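Local coordinates for protein oligoribonuclease (Colwellia psychrerythraea, PDB 6A4E) that probably acts as an exonuclease of the RNase H-like clan that hydrolyses very short RNA molecules, and is seen here with two linked uridines bound, at residues I28-T33 with A91-W96; D23-I28 with N117-D122. The protein carries 1 engineered substitution. All blocks are in the same frame, centred on the assembly; numbering follows the deposited sequence.

Overall arrangement
From the N terminus, the chain passes through strand 8-15 and then enters strand 25-33, which supplies one side of both contacts. The start of that strand and the loop before it, residues 23-28, make contact 2; the rest of it, residues 28-33, makes contact 1, and Ile28 belongs to both. Contact 1 closes the shorter loop, where the chain returns at the end of helix 82-94. Contact 2 closes a longer loop around it, at the junction of helices 109-119 and 121-124. The centres of the contacts lie about 16 Å apart. Together they pack helix ends from different parts of the exonuclease fold against one strand of its mixed sheet.

Contact 1. Residues I28-T33 with A91-W96; sequences IAIIIT and AFVQEW
Ile30 and Ile32, alternate residues of strand 25-33 with Ile31 turned away between them, present their side chains to Phe92 and Val93 of helix 82-94 and Trp96 just beyond it. Phe92 extends its ring toward the strand because CG lies opposite the backbone N (chi1 165°), and CE2 becomes the atom shared by both isoleucines. At the ring edge, in its plane, sits Ile30 CG2, 3.8 Å from Phe92 CE2. The same methyl lies 3.9 Å from Val93 CG2, the two side chains crossing nearly at right angles.

In Ile32, chi1 (-46°) sets the ethyl branch beside the backbone N, with CG1 3.8 Å from Phe92 CE2 and 3.9 Å from Trp96 CB, and a fold at chi2 (-68°) brings CD1 back to 4.1 Å from both. Trp96 lays CD1 over one face of the Phe92 ring, offset toward the rim and 3.8 Å above the plane, so ring and indole pack on each other as well as on the strand. Replacing Ile32 with alanine would probably open a gap between the Phe92 ring and Trp96 CB, leaving both with less to pack against.

Ile9 of strand 8-15 and Ala41 of strand 39-47 extend this apolar layer. No hydrogen bond spans the two segments, so the helix end is held to the sheet by the fit of hydrocarbon and aromatic surfaces.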
ATOM      1  N   ILE A  28      -0.816  -9.187  16.340  1.00 48.78           N
ATOM      2  CA  ILE A  28      -1.619  -9.468  15.151  1.00 55.49           C
ATOM      3  C   ILE A  28      -3.076  -9.613  15.552  1.00 52.15           C
ATOM      4  O   ILE A  28      -3.378 -10.392  16.458  1.00 51.35           O
ATOM      5  CB  ILE A  28      -1.227 -10.802  14.416  1.00 51.51           C
ATOM      6  CG1 ILE A  28       0.272 -11.064  14.445  1.00 59.17           C
ATOM      7  CG2 ILE A  28      -1.747 -10.804  12.970  1.00 54.68           C
ATOM      8  CD1 ILE A  28       0.650 -12.369  13.771  1.00 65.12           C
ATOM      9  N   ALA A  29      -3.968  -8.892  14.867  1.00 52.79           N
ATOM     10  CA  ALA A  29      -5.399  -9.153  14.953  1.00 55.71           C
ATOM     11  C   ALA A  29      -6.011  -9.192  13.561  1.00 51.54           C
ATOM     12  O   ALA A  29      -5.561  -8.472  12.668  1.00 44.71           O
ATOM     13  CB  ALA A  29      -6.086  -8.110  15.796  1.00 49.10           C
ATOM     14  N   ILE A  30      -7.045 -10.020  13.402  1.00 53.91           N
ATOM     15  CA  ILE A  30      -7.741 -10.204  12.127  1.00 54.45           C
ATOM     16  C   ILE A  30      -9.243 -10.113  12.327  1.00 55.13           C
ATOM     17  O   ILE A  30      -9.799 -10.767  13.230  1.00 52.34           O
ATOM     18  CB  ILE A  30      -7.439 -11.592  11.472  1.00 55.73           C
ATOM     19  CG1 ILE A  30      -5.942 -11.898  11.466  1.00 53.59           C
ATOM     20  CG2 ILE A  30      -8.015 -11.666  10.064  1.00 50.88           C
ATOM     21  CD1 ILE A  30      -5.638 -13.330  11.143  1.00 49.19           C
ATOM     22  N   ILE A  31      -9.899  -9.314  11.486  1.00 52.37           N
ATOM     23  CA  ILE A  31     -11.356  -9.349  11.390  1.00 53.64           C
ATOM     24  C   ILE A  31     -11.786  -9.593   9.943  1.00 50.62           C
ATOM     25  O   ILE A  31     -11.236  -9.000   9.004  1.00 44.95           O
ATOM     26  CB  ILE A  31     -12.004  -8.055  11.899  1.00 51.35           C
ATOM     27  CG1 ILE A  31     -11.827  -7.932  13.407  1.00 58.83           C
ATOM     28  CG2 ILE A  31     -13.495  -8.046  11.598  1.00 56.24           C
ATOM     29  CD1 ILE A  31     -12.212  -6.581  13.973  1.00 52.63           C
ATOM     30  N   ILE A  32     -12.759 -10.485   9.785  1.00 46.20           N
ATOM     31  CA  ILE A  32     -13.433 -10.701   8.511  1.00 52.93           C
ATOM     32  C   ILE A  32     -14.733  -9.894   8.473  1.00 52.23           C
ATOM     33  O   ILE A  32     -15.560 -10.007   9.380  1.00 54.91           O
ATOM     34  CB  ILE A  32     -13.777 -12.206   8.284  1.00 54.93           C
ATOM     35  CG1 ILE A  32     -12.582 -13.106   8.629  1.00 45.71           C
ATOM     36  CG2 ILE A  32     -14.316 -12.442   6.855  1.00 51.64           C
ATOM     37  CD1 ILE A  32     -11.432 -12.956   7.689  1.00 45.87           C
ATOM     38  N   THR A  33     -14.912  -9.072   7.448  1.00 47.72           N
ATOM     39  CA  THR A  33     -16.222  -8.480   7.179  1.00 54.24           C
ATOM     40  C   THR A  33     -16.787  -9.035   5.865  1.00 58.58           C
ATOM     41  O   THR A  33     -16.038  -9.577   5.046  1.00 58.53           O
ATOM     42  CB  THR A  33     -16.165  -6.939   7.078  1.00 53.89           C
ATOM     43  OG1 THR A  33     -15.529  -6.558   5.848  1.00 52.58           O
ATOM     44  CG2 THR A  33     -15.417  -6.328   8.246  1.00 48.73           C
ATOM     45  N   ALA A  91      -5.050 -20.435   9.100  1.00 57.76           N
ATOM     46  CA  ALA A  91      -6.176 -21.363   9.222  1.00 60.93           C
ATOM     47  C   ALA A  91      -7.521 -20.662   9.442  1.00 57.47           C
ATOM     48  O   ALA A  91      -8.564 -21.151   9.017  1.00 65.41           O
ATOM     49  CB  ALA A  91      -5.924 -22.341  10.356  1.00 49.05           C
ATOM     50  N   PHE A  92      -7.490 -19.527  10.127  1.00 60.71           N
ATOM     51  CA  PHE A  92      -8.702 -18.781  10.438  1.00 58.30           C
ATOM     52  C   PHE A  92      -9.207 -18.107   9.179  1.00 60.89           C
ATOM     53  O   PHE A  92     -10.369 -18.201   8.806  1.00 62.96           O
ATOM     54  CB  PHE A  92      -8.423 -17.742  11.524  1.00 56.52           C
ATOM     55  CG  PHE A  92      -9.503 -16.696  11.664  1.00 63.65           C
ATOM     56  CD1 PHE A  92     -10.711 -17.007  12.275  1.00 60.46           C
ATOM     57  CD2 PHE A  92      -9.306 -15.405  11.192  1.00 54.40           C
ATOM     58  CE1 PHE A  92     -11.702 -16.054  12.417  1.00 56.62           C
ATOM     59  CE2 PHE A  92     -10.303 -14.445  11.325  1.00 57.70           C
ATOM     60  CZ  PHE A  92     -11.501 -14.770  11.938  1.00 58.05           C
ATOM     61  N   VAL A  93      -8.281 -17.424   8.535  1.00 60.65           N
ATOM     62  CA  VAL A  93      -8.521 -16.678   7.329  1.00 57.78           C
ATOM     63  C   VAL A  93      -8.980 -17.615   6.193  1.00 62.23           C
ATOM     64  O   VAL A  93      -9.870 -17.260   5.407  1.00 60.05           O
ATOM     65  CB  VAL A  93      -7.227 -15.889   6.980  1.00 54.29           C
ATOM     66  CG1 VAL A  93      -6.888 -15.945   5.525  1.00 57.78           C
ATOM     67  CG2 VAL A  93      -7.329 -14.460   7.484  1.00 50.22           C
ATOM     68  N   GLN A  94      -8.399 -18.817   6.135  1.00 59.52           N
ATOM     69  CA  GLN A  94      -8.798 -19.858   5.174  1.00 61.05           C
ATOM     70  C   GLN A  94     -10.235 -20.317   5.380  1.00 64.96           C
ATOM     71  O   GLN A  94     -10.931 -20.666   4.431  1.00 61.45           O
ATOM     72  CB  GLN A  94      -7.856 -21.069   5.269  1.00 56.64           C
ATOM     73  CG  GLN A  94      -6.601 -20.877   4.440  1.00 57.95           C
ATOM     74  CD  GLN A  94      -5.563 -21.944   4.646  1.00 55.92           C
ATOM     75  OE1 GLN A  94      -5.601 -22.691   5.635  1.00 53.70           O
ATOM     76  NE2 GLN A  94      -4.608 -22.025   3.705  1.00 51.96           N
ATOM     77  N   GLU A  95     -10.671 -20.294   6.632  1.00 65.64           N
ATOM     78  CA  GLU A  95     -11.999 -20.743   7.005  1.00 66.36           C
ATOM     79  C   GLU A  95     -13.104 -19.798   6.526  1.00 67.26           C
ATOM     80  O   GLU A  95     -14.277 -20.112   6.672  1.00 69.34           O
ATOM     81  CB  GLU A  95     -12.076 -20.899   8.528  1.00 73.35           C
ATOM     82  CG  GLU A  95     -13.220 -21.774   9.037  1.00 87.48           C
ATOM     83  CD  GLU A  95     -13.860 -21.220  10.306  1.00 93.69           C
ATOM     84  OE1 GLU A  95     -13.119 -20.817  11.230  1.00102.07           O
ATOM     85  OE2 GLU A  95     -15.109 -21.178  10.373  1.00 91.29           O
ATOM     86  N   TRP A  96     -12.731 -18.662   5.932  1.00 68.22           N
ATOM     87  CA  TRP A  96     -13.672 -17.548   5.734  1.00 65.48           C
ATOM     88  C   TRP A  96     -13.678 -16.931   4.341  1.00 62.89           C
ATOM     89  O   TRP A  96     -14.694 -16.406   3.895  1.00 68.18           O
ATOM     90  CB  TRP A  96     -13.385 -16.443   6.766  1.00 58.14           C
ATOM     91  CG  TRP A  96     -13.953 -16.764   8.095  1.00 62.88           C
ATOM     92  CD1 TRP A  96     -13.291 -17.263   9.182  1.00 64.63           C
ATOM     93  CD2 TRP A  96     -15.329 -16.666   8.475  1.00 66.70           C
ATOM     94  NE1 TRP A  96     -14.174 -17.463  10.221  1.00 66.90           N
ATOM     95  CE2 TRP A  96     -15.431 -17.101   9.807  1.00 67.96           C
ATOM     96  CE3 TRP A  96     -16.491 -16.256   7.809  1.00 67.76           C
ATOM     97  CZ2 TRP A  96     -16.643 -17.125  10.489  1.00 67.31           C
ATOM     98  CZ3 TRP A  96     -17.693 -16.288   8.488  1.00 58.65           C
ATOM     99  CH2 TRP A  96     -17.760 -16.716   9.811  1.00 62.75           C
TER

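Contact 2. Residues D23-I28 with N117-D122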
ATOM      1  N   ASP A  23      13.214  -4.537  12.513  1.00 60.27           N
ATOM      2  CA  ASP A  23      12.103  -4.672  13.468  1.00 56.62           C
ATOM      3  C   ASP A  23      11.255  -5.940  13.278  1.00 53.43           C
ATOM      4  O   ASP A  23      11.235  -6.533  12.191  1.00 49.07           O
ATOM      5  CB  ASP A  23      11.211  -3.429  13.396  1.00 60.02           C
ATOM      6  CG  ASP A  23      11.924  -2.183  13.875  1.00 60.36           C
ATOM      7  OD1 ASP A  23      12.543  -2.250  14.962  1.00 64.55           O
ATOM      8  OD2 ASP A  23      11.899  -1.159  13.154  1.00 58.29           O
ATOM      9  N   VAL A  24      10.574  -6.349  14.350  1.00 49.92           N
ATOM     10  CA  VAL A  24       9.806  -7.588  14.368  1.00 46.13           C
ATOM     11  C   VAL A  24       8.367  -7.312  14.805  1.00 53.06           C
ATOM     12  O   VAL A  24       8.027  -6.200  15.232  1.00 51.06           O
ATOM     13  CB  VAL A  24      10.447  -8.659  15.320  1.00 50.09           C
ATOM     14  CG1 VAL A  24      11.812  -9.063  14.834  1.00 38.84           C
ATOM     15  CG2 VAL A  24      10.537  -8.147  16.765  1.00 50.02           C
ATOM     16  N   ILE A  25       7.527  -8.338  14.699  1.00 51.57           N
ATOM     17  CA  ILE A  25       6.104  -8.223  14.979  1.00 48.09           C
ATOM     18  C   ILE A  25       5.827  -8.505  16.443  1.00 47.42           C
ATOM     19  O   ILE A  25       6.327  -9.482  16.992  1.00 48.54           O
ATOM     20  CB  ILE A  25       5.273  -9.217  14.110  1.00 48.36           C
ATOM     21  CG1 ILE A  25       5.388  -8.883  12.624  1.00 46.74           C
ATOM     22  CG2 ILE A  25       3.814  -9.282  14.559  1.00 37.48           C
ATOM     23  CD1 ILE A  25       5.011 -10.031  11.742  1.00 44.48           C
ATOM     24  N   LEU A  26       4.997  -7.657  17.050  1.00 46.79           N
ATOM     25  CA  LEU A  26       4.584  -7.805  18.432  1.00 50.49           C
ATOM     26  C   LEU A  26       3.131  -8.230  18.544  1.00 48.98           C
ATOM     27  O   LEU A  26       2.744  -8.861  19.533  1.00 47.36           O
ATOM     28  CB  LEU A  26       4.764  -6.491  19.187  1.00 52.54           C
ATOM     29  CG  LEU A  26       6.149  -5.865  19.171  1.00 53.25           C
ATOM     30  CD1 LEU A  26       6.124  -4.529  19.900  1.00 53.56           C
ATOM     31  CD2 LEU A  26       7.119  -6.838  19.819  1.00 50.38           C
ATOM     32  N   GLU A  27       2.308  -7.860  17.570  1.00 50.25           N
ATOM     33  CA  GLU A  27       0.883  -8.132  17.705  1.00 52.90           C
ATOM     34  C   GLU A  27       0.188  -8.313  16.362  1.00 51.54           C
ATOM     35  O   GLU A  27       0.551  -7.676  15.381  1.00 54.06           O
ATOM     36  CB  GLU A  27       0.207  -7.010  18.483  1.00 48.85           C
ATOM     37  CG  GLU A  27      -1.098  -7.429  19.128  1.00 56.45           C
ATOM     38  CD  GLU A  27      -1.831  -6.262  19.781  1.00 58.34           C
ATOM     39  OE1 GLU A  27      -1.482  -5.092  19.494  1.00 56.80           O
ATOM     40  OE2 GLU A  27      -2.763  -6.522  20.577  1.00 58.90           O
ATOM     41  N   ILE A  28      -0.816  -9.187  16.340  1.00 48.78           N
ATOM     42  CA  ILE A  28      -1.619  -9.468  15.151  1.00 55.49           C
ATOM     43  C   ILE A  28      -3.076  -9.613  15.552  1.00 52.15           C
ATOM     44  O   ILE A  28      -3.378 -10.392  16.458  1.00 51.35           O
ATOM     45  CB  ILE A  28      -1.227 -10.802  14.416  1.00 51.51           C
ATOM     46  CG1 ILE A  28       0.272 -11.064  14.445  1.00 59.17           C
ATOM     47  CG2 ILE A  28      -1.747 -10.804  12.970  1.00 54.68           C
ATOM     48  CD1 ILE A  28       0.650 -12.369  13.771  1.00 65.12           C
ATOM     49  N   ASN A 117       4.991  -9.981   4.557  1.00 50.18           N
ATOM     50  CA  ASN A 117       5.801 -10.554   3.508  1.00 51.79           C
ATOM     51  C   ASN A 117       7.106 -11.171   4.043  1.00 57.26           C
ATOM     52  O   ASN A 117       7.398 -12.342   3.774  1.00 55.95           O
ATOM     53  CB  ASN A 117       6.106  -9.497   2.469  1.00 56.14           C
ATOM     54  CG  ASN A 117       7.015 -10.005   1.388  1.00 59.39           C
ATOM     55  OD1 ASN A 117       8.197  -9.664   1.362  1.00 60.41           O
ATOM     56  ND2 ASN A 117       6.475 -10.839   0.487  1.00 56.77           N
ATOM     57  N   LYS A 118       7.872 -10.395   4.808  1.00 53.26           N
ATOM     58  CA  LYS A 118       9.143 -10.872   5.340  1.00 52.60           C
ATOM     59  C   LYS A 118       9.003 -11.953   6.416  1.00 50.87           C
ATOM     60  O   LYS A 118       9.716 -12.946   6.400  1.00 53.97           O
ATOM     61  CB  LYS A 118       9.952  -9.699   5.899  1.00 49.81           C
ATOM     62  CG  LYS A 118      11.140 -10.178   6.683  1.00 48.23           C
ATOM     63  CD  LYS A 118      12.203  -9.138   6.831  1.00 51.42           C
ATOM     64  CE  LYS A 118      13.313  -9.685   7.728  1.00 49.96           C
ATOM     65  NZ  LYS A 118      14.333  -8.650   8.006  1.00 52.43           N
ATOM     66  N   TYR A 119       8.075 -11.760   7.347  1.00 52.55           N
ATOM     67  CA  TYR A 119       7.981 -12.630   8.517  1.00 43.85           C
ATOM     68  C   TYR A 119       6.889 -13.682   8.464  1.00 53.50           C
ATOM     69  O   TYR A 119       6.927 -14.636   9.241  1.00 61.43           O
ATOM     70  CB  TYR A 119       7.788 -11.781   9.772  1.00 47.18           C
ATOM     71  CG  TYR A 119       9.008 -10.941  10.074  1.00 50.58           C
ATOM     72  CD1 TYR A 119      10.209 -11.554  10.482  1.00 54.09           C
ATOM     73  CD2 TYR A 119       8.984  -9.545   9.949  1.00 44.97           C
ATOM     74  CE1 TYR A 119      11.353 -10.805  10.758  1.00 50.21           C
ATOM     75  CE2 TYR A 119      10.124  -8.789  10.218  1.00 48.94           C
ATOM     76  CZ  TYR A 119      11.300  -9.435  10.630  1.00 53.56           C
ATOM     77  OH  TYR A 119      12.432  -8.723  10.903  1.00 52.46           O
ATOM     78  N   MET A 120       5.898 -13.514   7.588  1.00 53.44           N
ATOM     79  CA  MET A 120       4.794 -14.472   7.498  1.00 50.21           C
ATOM     80  C   MET A 120       4.343 -14.757   6.055  1.00 53.46           C
ATOM     81  O   MET A 120       3.143 -14.708   5.761  1.00 58.23           O
ATOM     82  CB  MET A 120       3.583 -13.958   8.297  1.00 52.22           C
ATOM     83  CG  MET A 120       3.912 -13.285   9.623  1.00 50.51           C
ATOM     84  SD  MET A 120       2.496 -12.433  10.349  1.00 55.39           S
ATOM     85  CE  MET A 120       1.364 -13.799  10.613  1.00 51.30           C
ATOM     86  N   PRO A 121       5.289 -15.064   5.147  1.00 56.40           N
ATOM     87  CA  PRO A 121       4.940 -15.143   3.721  1.00 54.35           C
ATOM     88  C   PRO A 121       3.856 -16.180   3.418  1.00 56.00           C
ATOM     89  O   PRO A 121       3.127 -16.015   2.446  1.00 60.05           O
ATOM     90  CB  PRO A 121       6.261 -15.545   3.067  1.00 56.85           C
ATOM     91  CG  PRO A 121       6.949 -16.339   4.127  1.00 46.01           C
ATOM     92  CD  PRO A 121       6.628 -15.627   5.411  1.00 54.08           C
ATOM     93  N   ASP A 122       3.763 -17.230   4.228  1.00 58.09           N
ATOM     94  CA  ASP A 122       2.717 -18.240   4.063  1.00 60.71           C
ATOM     95  C   ASP A 122       1.362 -17.586   4.203  1.00 62.03           C
ATOM     96  O   ASP A 122       0.459 -17.794   3.377  1.00 54.17           O
ATOM     97  CB  ASP A 122       2.848 -19.366   5.095  1.00 60.35           C
ATOM     98  CG  ASP A 122       3.975 -20.327   4.772  1.00 70.97           C
ATOM     99  OD1 ASP A 122       4.384 -20.396   3.584  1.00 64.87           O
ATOM    100  OD2 ASP A 122       4.448 -21.014   5.712  1.00 71.77           O
TER
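Tyr119 and the backbone of Asp23 provide the polar part of this contact. The phenol OH donates to the carbonyl O of Asp23 at 2.8 Å, a weak hydrogen bond. Asp23 O also lies 3.2 Å from Tyr119 CE2, an oblique approach to the ring. The carboxylate of Asp23 is engaged elsewhere, with Thr16 and the backbone N of Glu19.

Apolar packing does the rest. Val24 CG1 stands 4.3 Å from Tyr119 CZ, with the phenol OH its nearest atom, beside the polar bond. The terminal methyl of Ile25 touches two consecutive residues, with CD1 3.8 Å from Tyr119 CB and 3.7 Å from Met120 SD. Ile25 and Tyr119 run past one another in opposite directions. Met120 lies where helix 109-119 ends and is also the N-cap residue of helix 121-124. Its chain bends at the thioether (chi3 62°), turning CE toward the strand, and Ile28 meets it tip to tip, CD1 lying 3.5 Å from Met120 CE.

Neighbouring elements complete the packing: Leu13 of strand 8-15 touches Ile25 and Ile28, while Leu82 and Thr86 of helix 82-94 touch Tyr119 and Met120. Over the centre of one Tyr119 face lies CG of Lys118, the residue before it in helix 109-119.

This is structural packing within the exonuclease domain: the junction of helices 109-119 and 121-124 meets the start of strand 25-33 in the RNase H-like mixed sheet. It grades from a weak polar link at Tyr119 to hydrocarbon and sulfur packing at buried Ile25, Ile28 and Met120, and dispersion forces probably supply most of the attraction.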